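Local coordinates for protein cystathionine gamma-synthase (Xanthomonas oryzae pv. oryzae KACC 10331, PDB 6LD7) that probably catalyses, with pyridoxal 5'-phosphate as cofactor, the joining of cysteine to an activated homoserine to give cystathionine on the way to methionine, at residues A97-G102 and S148-L153; L105-D110 and F128-A133; I164-F169 and H297-R302. The protein carries 1 engineered substitution. One frame throughout, in Å; residues are numbered along the deposited sequence.

How the contacts relate
Contacts 1 and 2 share the seven-stranded sheet of the large domain: strands 151-155 and 104-108 are neighbours in it, tied by probable hydrogen bonds from Val-106 N to Leu-151 O and from Leu-153 N to Val-106 O. Contact 1 is a buried, mainly apolar helix-end packing on that sheet. Contact 2, about 10 Å from it between centres, is the parallel pairing itself, a ladder of backbone bonds leading to the strand that is outermost within this chain, and only partly buried. Contact 3 lies apart, its centre about 25 Å from contact 1 and 20 Å from contact 2. It joins the segment after strand 151-155 to helix 297-303 by largely buried apolar side-chain contacts, with exposed arginines alongside.

Contact 1 of 3, residues A97-G102 and S148-L153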
loop_
_atom_site.group_PDB
_atom_site.type_symbol
_atom_site.label_atom_id
_atom_site.label_comp_id
_atom_site.label_asym_id
_atom_site.label_seq_id
_atom_site.Cartn_x
_atom_site.Cartn_y
_atom_site.Cartn_z
ATOM N N ALA C 97 -5.579 30.341 7.345
ATOM C CA ALA C 97 -6.934 30.691 6.902
ATOM C C ALA C 97 -7.494 31.815 7.771
ATOM O O ALA C 97 -8.364 32.573 7.333
ATOM C CB ALA C 97 -7.858 29.523 6.979
ATOM N N VAL C 98 -7.089 31.881 9.011
ATOM C CA VAL C 98 -7.791 32.767 9.951
ATOM C C VAL C 98 -7.034 34.051 10.220
ATOM O O VAL C 98 -7.713 34.977 10.550
ATOM C CB VAL C 98 -8.096 32.030 11.256
ATOM C CG1 VAL C 98 -8.733 32.925 12.245
ATOM C CG2 VAL C 98 -9.048 30.915 10.991
ATOM N N LEU C 99 -5.739 34.053 10.382
ATOM C CA LEU C 99 -4.995 35.226 10.914
ATOM C C LEU C 99 -4.308 35.998 9.783
ATOM O O LEU C 99 -4.052 35.432 8.704
ATOM C CB LEU C 99 -3.899 34.723 11.849
ATOM C CG LEU C 99 -4.352 33.943 13.062
ATOM C CD1 LEU C 99 -3.197 33.424 13.891
ATOM C CD2 LEU C 99 -5.170 34.853 13.927
ATOM N N GLN C 100 -3.957 37.237 10.052
ATOM C CA GLN C 100 -3.108 38.123 9.215
ATOM C C GLN C 100 -2.386 39.124 10.120
ATOM O O GLN C 100 -2.820 39.308 11.287
ATOM C CB GLN C 100 -4.009 38.843 8.221
ATOM C CG GLN C 100 -4.990 39.799 8.865
ATOM C CD GLN C 100 -5.833 40.396 7.771
ATOM O OE1 GLN C 100 -5.895 39.876 6.679
ATOM N NE2 GLN C 100 -6.432 41.537 8.013
ATOM N N PRO C 101 -1.312 39.818 9.655
ATOM C CA PRO C 101 -0.575 40.757 10.515
ATOM C C PRO C 101 -1.546 41.751 11.135
ATOM O O PRO C 101 -2.522 42.127 10.508
ATOM C CB PRO C 101 0.473 41.396 9.555
ATOM C CG PRO C 101 0.723 40.205 8.632
ATOM C CD PRO C 101 -0.687 39.723 8.327
ATOM N N GLY C 102 -1.271 42.118 12.362
ATOM C CA GLY C 102 -2.145 42.942 13.211
ATOM C C GLY C 102 -3.141 42.118 14.027
ATOM O O GLY C 102 -3.718 42.676 14.946
ATOM N N SER C 148 -9.001 42.049 22.463
ATOM C CA SER C 148 -9.755 41.775 21.216
ATOM C C SER C 148 -8.992 40.810 20.319
ATOM O O SER C 148 -8.696 41.131 19.208
ATOM C CB SER C 148 -10.027 43.029 20.467
ATOM O OG SER C 148 -10.968 43.778 21.179
ATOM N N PRO C 149 -8.662 39.578 20.710
ATOM C CA PRO C 149 -7.881 38.696 19.848
ATOM C C PRO C 149 -8.732 38.196 18.687
ATOM O O PRO C 149 -9.958 38.190 18.761
ATOM C CB PRO C 149 -7.453 37.562 20.799
ATOM C CG PRO C 149 -8.515 37.555 21.876
ATOM C CD PRO C 149 -9.020 38.984 21.988
ATOM N N LYS C 150 -8.099 37.731 17.609
ATOM C CA LYS C 150 -8.881 37.175 16.487
ATOM C C LYS C 150 -9.249 35.728 16.799
ATOM O O LYS C 150 -10.294 35.220 16.327
ATOM C CB LYS C 150 -8.024 37.235 15.229
ATOM C CG LYS C 150 -8.715 36.719 13.989
ATOM C CD LYS C 150 -9.733 37.702 13.523
ATOM C CE LYS C 150 -10.711 36.990 12.644
ATOM N NZ LYS C 150 -10.185 37.088 11.297
ATOM N N LEU C 151 -8.342 35.001 17.425
ATOM C CA LEU C 151 -8.486 33.533 17.512
ATOM C C LEU C 151 -7.972 33.145 18.866
ATOM O O LEU C 151 -6.905 33.670 19.231
ATOM C CB LEU C 151 -7.611 32.874 16.403
ATOM C CG LEU C 151 -7.611 31.351 16.337
ATOM C CD1 LEU C 151 -9.020 30.874 16.097
ATOM C CD2 LEU C 151 -6.702 30.884 15.178
ATOM N N VAL C 152 -8.625 32.167 19.472
ATOM C CA VAL C 152 -8.203 31.544 20.749
ATOM C C VAL C 152 -8.084 30.065 20.526
ATOM O O VAL C 152 -9.031 29.473 20.047
ATOM C CB VAL C 152 -9.244 31.807 21.851
ATOM C CG1 VAL C 152 -8.846 31.097 23.117
ATOM C CG2 VAL C 152 -9.449 33.268 22.049
ATOM N N LEU C 153 -6.956 29.527 20.900
ATOM C CA LEU C 153 -6.673 28.086 20.818
ATOM C C LEU C 153 -6.937 27.495 22.217
ATOM O O LEU C 153 -6.347 27.999 23.231
ATOM C CB LEU C 153 -5.233 27.818 20.353
ATOM C CG LEU C 153 -4.709 26.393 20.583
ATOM C CD1 LEU C 153 -5.391 25.438 19.657
ATOM C CD2 LEU C 153 -3.198 26.300 20.355
#
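Helix-on-sheet packing in the large, pyridoxal-phosphate-dependent-transferase-like domain brings Val-98, the last residue of helix 87-98, and Leu-99 just after it against Leu-151, the first residue of strand 151-155, and Lys-150 just before it. The helix stops here, Leu-99 being the first residue to leave helical backbone angles, and the side chains at this turn out of the helix pack where the chain enters a strand inside the seven-stranded mixed sheet. Val-98 makes its contact with one branch: CG1 lies opposite the backbone N (chi1 177°) and meets Leu-151 CD2 at 4.1 Å, the two side chains meeting at roughly a right angle. The same methyl stands 4.2 Å from CG of Lys-150, so it touches both Lys-150 and Leu-151. Leu-99 does likewise through CD2, which is 3.9 Å from Lys-150 CB and 4.0 Å from Leu-151 CB; its side chain runs alongside that of Lys-150 in the opposite sense but crosses Leu-151 nearly square. Together these methyls cover the aliphatic base of the lysine.

Leu-151 also packs on Leu-105 and Val-182, one from each neighbouring strand, while Leu-99 rests on Leu-105 and Phe-128. The carbonyl O of Leu-99 accepts a hydrogen bond from Lys-125 of the second subunit, which places the helix end at a subunit interface.

The polar link across the contact comes from Lys-150. Its chain bends at chi2 (74°) and again at chi4 (-90°), bringing the ammonium to the last carbonyl of the helix. A carbonyl at the C-terminal end of a helix probably carries extra negative potential that suits such a group, yet the bond is weak: Lys-150 NZ reaches Val-98 O at 3.3 Å.

Contact 2 of 3, residues L105-D110 and F128-A133; sequences LVVPHD and FALITA
Leu-105 N donates to Ala-129 O at 2.8 Å, the shortest rung in a ladder that pairs strands 105-108 and 129-133 in parallel. The next rung runs back, from Ile-131 N to Leu-105 O at 2.9 Å. Val-107 N then gives to Ile-131 O at 3.0 Å, and the CA-H of Val-106 leans on that same oxygen. Ala-133 N donates to Val-107 O at 3.1 Å. Past the strand's end, His-109 N closes the ladder on Ala-133 O at 2.9 Å, from 35° above the carbonyl plane. The imidazole turns an edge toward the same oxygen, which lies near the ring plane. The short strands are twisted 34° against each other.

Side chains reinforce the pairing on both faces. On one, Leu-130, with CG opposite its carbonyl carbon (chi1 -73°), leans over so that its CD2 meets Leu-105 CD2 at 4.0 Å and also approaches a methyl of Val-107; Leu-130 CD2 further lies at the edge of the Phe-128 ring, in its plane. On the other, Val-106 CG1 touches Ala-133 CB at 4.0 Å, beside Ile-131.

The pair is the strand framework of a beta-alpha-beta crossover whose helix 113-124 covers the Leu-105 and Leu-130 face, with Trp-116 and Phe-119 on Val-107 and Asn-120 on Leu-130. Helix 138-145 packs on the opposite face through Ala-144, which touches Val-106 and Ile-131. Strand 151-155 continues the sheet beyond 104-108, whereas 129-133 is its outermost strand within the chain.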
loop_
_atom_site.group_PDB
_atom_site.type_symbol
_atom_site.label_atom_id
_atom_site.label_comp_id
_atom_site.label_asym_id
_atom_site.label_seq_id
_atom_site.Cartn_x
_atom_site.Cartn_y
_atom_site.Cartn_z
ATOM N N LEU C 105 -3.405 36.090 18.425
ATOM C CA LEU C 105 -3.788 34.712 18.733
ATOM C C LEU C 105 -3.523 34.489 20.227
ATOM O O LEU C 105 -2.399 34.766 20.713
ATOM C CB LEU C 105 -2.915 33.756 17.913
ATOM C CG LEU C 105 -2.953 32.298 18.365
ATOM C CD1 LEU C 105 -4.310 31.712 17.988
ATOM C CD2 LEU C 105 -1.825 31.477 17.699
ATOM N N VAL C 106 -4.500 33.910 20.892
ATOM C CA VAL C 106 -4.323 33.496 22.292
ATOM C C VAL C 106 -4.013 32.007 22.327
ATOM O O VAL C 106 -4.730 31.262 21.754
ATOM C CB VAL C 106 -5.586 33.806 23.105
ATOM C CG1 VAL C 106 -5.355 33.431 24.542
ATOM C CG2 VAL C 106 -5.961 35.256 22.960
ATOM N N VAL C 107 -2.968 31.638 23.046
ATOM C CA VAL C 107 -2.418 30.264 23.155
ATOM C C VAL C 107 -2.377 29.882 24.618
ATOM O O VAL C 107 -1.905 30.663 25.426
ATOM C CB VAL C 107 -0.994 30.301 22.589
ATOM C CG1 VAL C 107 -0.326 28.999 22.762
ATOM C CG2 VAL C 107 -1.110 30.652 21.136
ATOM N N PRO C 108 -2.750 28.644 24.977
ATOM C CA PRO C 108 -2.580 28.163 26.335
ATOM C C PRO C 108 -1.097 28.131 26.698
ATOM O O PRO C 108 -0.342 27.720 25.871
ATOM C CB PRO C 108 -3.111 26.727 26.326
ATOM C CG PRO C 108 -4.008 26.712 25.111
ATOM C CD PRO C 108 -3.359 27.649 24.094
ATOM N N HIS C 109 -0.775 28.478 27.937
ATOM C CA HIS C 109 0.575 28.410 28.520
ATOM C C HIS C 109 1.138 26.998 28.348
ATOM O O HIS C 109 2.302 26.854 28.176
ATOM C CB HIS C 109 0.470 28.988 29.935
ATOM C CG HIS C 109 -0.132 28.042 30.937
ATOM N ND1 HIS C 109 -1.464 27.524 30.842
ATOM C CD2 HIS C 109 0.436 27.403 31.976
ATOM C CE1 HIS C 109 -1.654 26.647 31.803
ATOM N NE2 HIS C 109 -0.505 26.543 32.489
ATOM N N ASP C 110 0.354 25.939 28.399
ATOM C CA ASP C 110 0.928 24.571 28.420
ATOM C C ASP C 110 0.604 23.853 27.084
ATOM O O ASP C 110 0.514 22.646 27.062
ATOM C CB ASP C 110 0.373 23.849 29.656
ATOM C CG ASP C 110 -1.151 23.752 29.733
ATOM O OD1 ASP C 110 -1.821 24.312 28.865
ATOM O OD2 ASP C 110 -1.675 23.090 30.705
ATOM N N PHE C 128 1.550 37.558 12.946
ATOM C CA PHE C 128 0.444 37.794 13.915
ATOM C C PHE C 128 1.134 37.992 15.254
ATOM O O PHE C 128 2.367 37.740 15.310
ATOM C CB PHE C 128 -0.609 36.654 13.963
ATOM C CG PHE C 128 -0.048 35.269 14.086
ATOM C CD1 PHE C 128 0.410 34.793 15.299
ATOM C CD2 PHE C 128 0.053 34.431 12.955
ATOM C CE1 PHE C 128 1.003 33.534 15.383
ATOM C CE2 PHE C 128 0.600 33.157 13.056
ATOM C CZ PHE C 128 1.129 32.733 14.250
ATOM N N ALA C 129 0.388 38.477 16.262
ATOM C CA ALA C 129 0.918 38.604 17.631
ATOM C C ALA C 129 0.311 37.463 18.496
ATOM O O ALA C 129 -0.776 36.967 18.201
ATOM C CB ALA C 129 0.573 39.979 18.168
ATOM N N LEU C 130 1.060 37.021 19.476
ATOM C CA LEU C 130 0.739 35.965 20.460
ATOM C C LEU C 130 0.410 36.617 21.801
ATOM O O LEU C 130 1.186 37.453 22.194
ATOM C CB LEU C 130 1.999 35.176 20.764
ATOM C CG LEU C 130 2.456 34.258 19.692
ATOM C CD1 LEU C 130 3.537 33.358 20.282
ATOM C CD2 LEU C 130 1.237 33.496 19.189
ATOM N N ILE C 131 -0.572 36.097 22.489
ATOM C CA ILE C 131 -0.840 36.311 23.935
ATOM C C ILE C 131 -0.835 34.924 24.563
ATOM O O ILE C 131 -1.526 34.044 24.052
ATOM C CB ILE C 131 -2.164 37.050 24.173
ATOM C CG1 ILE C 131 -2.119 38.483 23.657
ATOM C CG2 ILE C 131 -2.497 37.107 25.661
ATOM C CD1 ILE C 131 -3.499 39.105 23.587
ATOM N N THR C 132 -0.084 34.720 25.623
ATOM C CA THR C 132 -0.147 33.464 26.367
ATOM C C THR C 132 -1.099 33.635 27.563
ATOM O O THR C 132 -1.241 34.722 28.072
ATOM C CB THR C 132 1.241 32.870 26.575
ATOM O OG1 THR C 132 1.118 32.450 27.933
ATOM C CG2 THR C 132 2.396 33.787 26.304
ATOM N N ALA C 133 -1.877 32.608 27.885
ATOM C CA ALA C 133 -2.937 32.671 28.912
ATOM C C ALA C 133 -3.069 31.299 29.530
ATOM O O ALA C 133 -2.840 30.276 28.850
ATOM C CB ALA C 133 -4.249 33.109 28.343
#

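Contact 3 of 3, residues I164-F169 and H297-R302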
loop_
_atom_site.group_PDB
_atom_site.type_symbol
_atom_site.label_atom_id
_atom_site.label_comp_id
_atom_site.label_asym_id
_atom_site.label_seq_id
_atom_site.Cartn_x
_atom_site.Cartn_y
_atom_site.Cartn_z
ATOM N N ILE C 164 -7.803 20.494 32.603
ATOM C CA ILE C 164 -9.065 20.568 31.854
ATOM C C ILE C 164 -9.437 22.021 31.658
ATOM O O ILE C 164 -9.565 22.748 32.632
ATOM C CB ILE C 164 -10.100 19.778 32.634
ATOM C CG1 ILE C 164 -9.595 18.379 33.039
ATOM C CG2 ILE C 164 -11.395 19.680 31.881
ATOM C CD1 ILE C 164 -9.353 17.469 31.887
ATOM N N THR C 165 -9.664 22.447 30.439
ATOM C CA THR C 165 -10.204 23.768 30.163
ATOM C C THR C 165 -11.695 23.619 29.976
ATOM O O THR C 165 -12.162 22.693 29.237
ATOM C CB THR C 165 -9.612 24.332 28.874
ATOM O OG1 THR C 165 -8.193 24.320 29.017
ATOM C CG2 THR C 165 -10.137 25.698 28.556
ATOM N N ASP C 166 -12.416 24.590 30.513
ATOM C CA ASP C 166 -13.894 24.590 30.485
ATOM C C ASP C 166 -14.340 25.153 29.160
ATOM O O ASP C 166 -14.242 26.377 28.905
ATOM C CB ASP C 166 -14.393 25.310 31.734
ATOM C CG ASP C 166 -15.900 25.460 31.811
ATOM O OD1 ASP C 166 -16.636 25.269 30.753
ATOM O OD2 ASP C 166 -16.316 25.739 32.942
ATOM N N LEU C 167 -14.757 24.277 28.270
ATOM C CA LEU C 167 -15.090 24.686 26.885
ATOM C C LEU C 167 -16.173 25.755 26.900
ATOM O O LEU C 167 -16.052 26.772 26.154
ATOM C CB LEU C 167 -15.524 23.459 26.067
ATOM C CG LEU C 167 -14.395 22.458 25.778
ATOM C CD1 LEU C 167 -14.924 21.241 25.061
ATOM C CD2 LEU C 167 -13.312 23.120 24.935
ATOM N N ARG C 168 -17.290 25.481 27.546
ATOM C CA ARG C 168 -18.458 26.412 27.477
ATOM C C ARG C 168 -18.004 27.791 28.012
ATOM O O ARG C 168 -18.321 28.806 27.413
ATOM C CB ARG C 168 -19.678 25.914 28.309
ATOM C CG ARG C 168 -20.950 26.626 27.861
ATOM C CD ARG C 168 -22.225 26.184 28.525
ATOM N NE ARG C 168 -22.775 24.939 28.032
ATOM C CZ ARG C 168 -22.590 23.709 28.550
ATOM N NH1 ARG C 168 -21.825 23.474 29.608
ATOM N NH2 ARG C 168 -23.127 22.680 27.924
ATOM N N PHE C 169 -17.313 27.825 29.135
ATOM C CA PHE C 169 -16.836 29.103 29.739
ATOM C C PHE C 169 -15.974 29.847 28.707
ATOM O O PHE C 169 -16.205 31.079 28.377
ATOM C CB PHE C 169 -16.070 28.815 31.050
ATOM C CG PHE C 169 -15.323 30.007 31.600
ATOM C CD1 PHE C 169 -16.006 31.135 32.022
ATOM C CD2 PHE C 169 -13.947 29.966 31.771
ATOM C CE1 PHE C 169 -15.309 32.256 32.485
ATOM C CE2 PHE C 169 -13.252 31.064 32.250
ATOM C CZ PHE C 169 -13.928 32.223 32.592
ATOM N N HIS C 297 -11.804 17.299 37.623
ATOM C CA HIS C 297 -12.563 16.029 37.573
ATOM C C HIS C 297 -14.011 16.241 37.182
ATOM O O HIS C 297 -14.494 15.613 36.191
ATOM C CB HIS C 297 -12.442 15.259 38.860
ATOM C CG HIS C 297 -13.281 14.038 38.889
ATOM N ND1 HIS C 297 -12.957 12.877 38.171
ATOM C CD2 HIS C 297 -14.430 13.779 39.589
ATOM C CE1 HIS C 297 -13.932 11.969 38.398
ATOM N NE2 HIS C 297 -14.844 12.516 39.257
ATOM N N ALA C 298 -14.697 17.113 37.913
ATOM C CA ALA C 298 -16.142 17.292 37.713
ATOM C C ALA C 298 -16.422 17.891 36.342
ATOM O O ALA C 298 -17.441 17.543 35.704
ATOM C CB ALA C 298 -16.763 18.165 38.825
ATOM N N LEU C 299 -15.588 18.836 35.943
ATOM C CA LEU C 299 -15.732 19.456 34.620
ATOM C C LEU C 299 -15.483 18.405 33.506
ATOM O O LEU C 299 -16.346 18.242 32.604
ATOM C CB LEU C 299 -14.738 20.623 34.611
ATOM C CG LEU C 299 -14.510 21.219 33.230
ATOM C CD1 LEU C 299 -15.822 21.818 32.747
ATOM C CD2 LEU C 299 -13.383 22.253 33.350
ATOM N N ALA C 300 -14.491 17.541 33.682
ATOM C CA ALA C 300 -14.205 16.490 32.688
ATOM C C ALA C 300 -15.395 15.532 32.638
ATOM O O ALA C 300 -15.726 15.071 31.517
ATOM C CB ALA C 300 -12.921 15.811 33.062
ATOM N N ALA C 301 -16.003 15.196 33.781
ATOM C CA ALA C 301 -17.153 14.237 33.838
ATOM C C ALA C 301 -18.317 14.846 33.065
ATOM O O ALA C 301 -19.005 14.122 32.440
ATOM C CB ALA C 301 -17.593 13.931 35.292
ATOM N N ARG C 302 -18.453 16.160 32.987
ATOM C CA ARG C 302 -19.583 16.776 32.220
ATOM C C ARG C 302 -19.196 17.067 30.777
ATOM O O ARG C 302 -20.071 16.938 30.007
ATOM C CB ARG C 302 -20.091 18.092 32.849
ATOM C CG ARG C 302 -20.798 17.772 34.172
ATOM C CD ARG C 302 -22.236 17.212 34.104
ATOM N NE ARG C 302 -23.106 18.371 33.808
ATOM C CZ ARG C 302 -23.397 19.390 34.652
ATOM N NH1 ARG C 302 -24.127 20.416 34.233
ATOM N NH2 ARG C 302 -22.988 19.379 35.914
#
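Leu-299 fits its isobutyl end between Ile-164 and Asp-166, and this is where the two segments are packed closely. Its CG lies opposite the backbone N (chi1 168°), carrying both methyls off the helix toward the segment 164-169. CD2 meets Ile-164 CG2 at 3.6 Å and Asp-166 CB, also at 3.6 Å, with the carbonyl carbon of Thr-165 also near. CD1 also lies against the aspartate, 3.8 Å from Asp-166 CG. Ile-164 and Leu-299 slide past each other in opposite senses, whereas Asp-166 crosses the leucine at about a right angle. Ile-164 sends its other branch to Ala-300, both residues being buried, and CD1 rests on Ala-300 CB at 4.1 Å.

Asp-166 has a second task as the N-cap of helix 167-176. Phe-169 N reaches Asp-166 OD1 at 3.1 Å in an almost straight bond (174° at the hydrogen), coming from well above the carboxylate plane. That bond restrains the aspartate, whose CB and CG lie against the leucine methyls.

Beyond the leucine the contact opens toward solvent. Both arginines there are exposed, with NH1 of Arg-168 6.0 Å from NH1 of Arg-302, a spacing that leaves two like charges near each other without contact.

Gln-303, one residue beyond the second segment, adds polar ties, its amide bonding to Thr-165 O and Leu-167 N. Helix 297-303 lies in the chain between strands 283-287 and 310-315 of the five-stranded sheet, while segment 164-169 follows strand 151-155 of the seven-stranded sheet, where Thr-165 and Leu-167 pack on Ile-154. The contact thus joins the two sheet-bearing parts of the subunit, with helix 138-145 touching Phe-169.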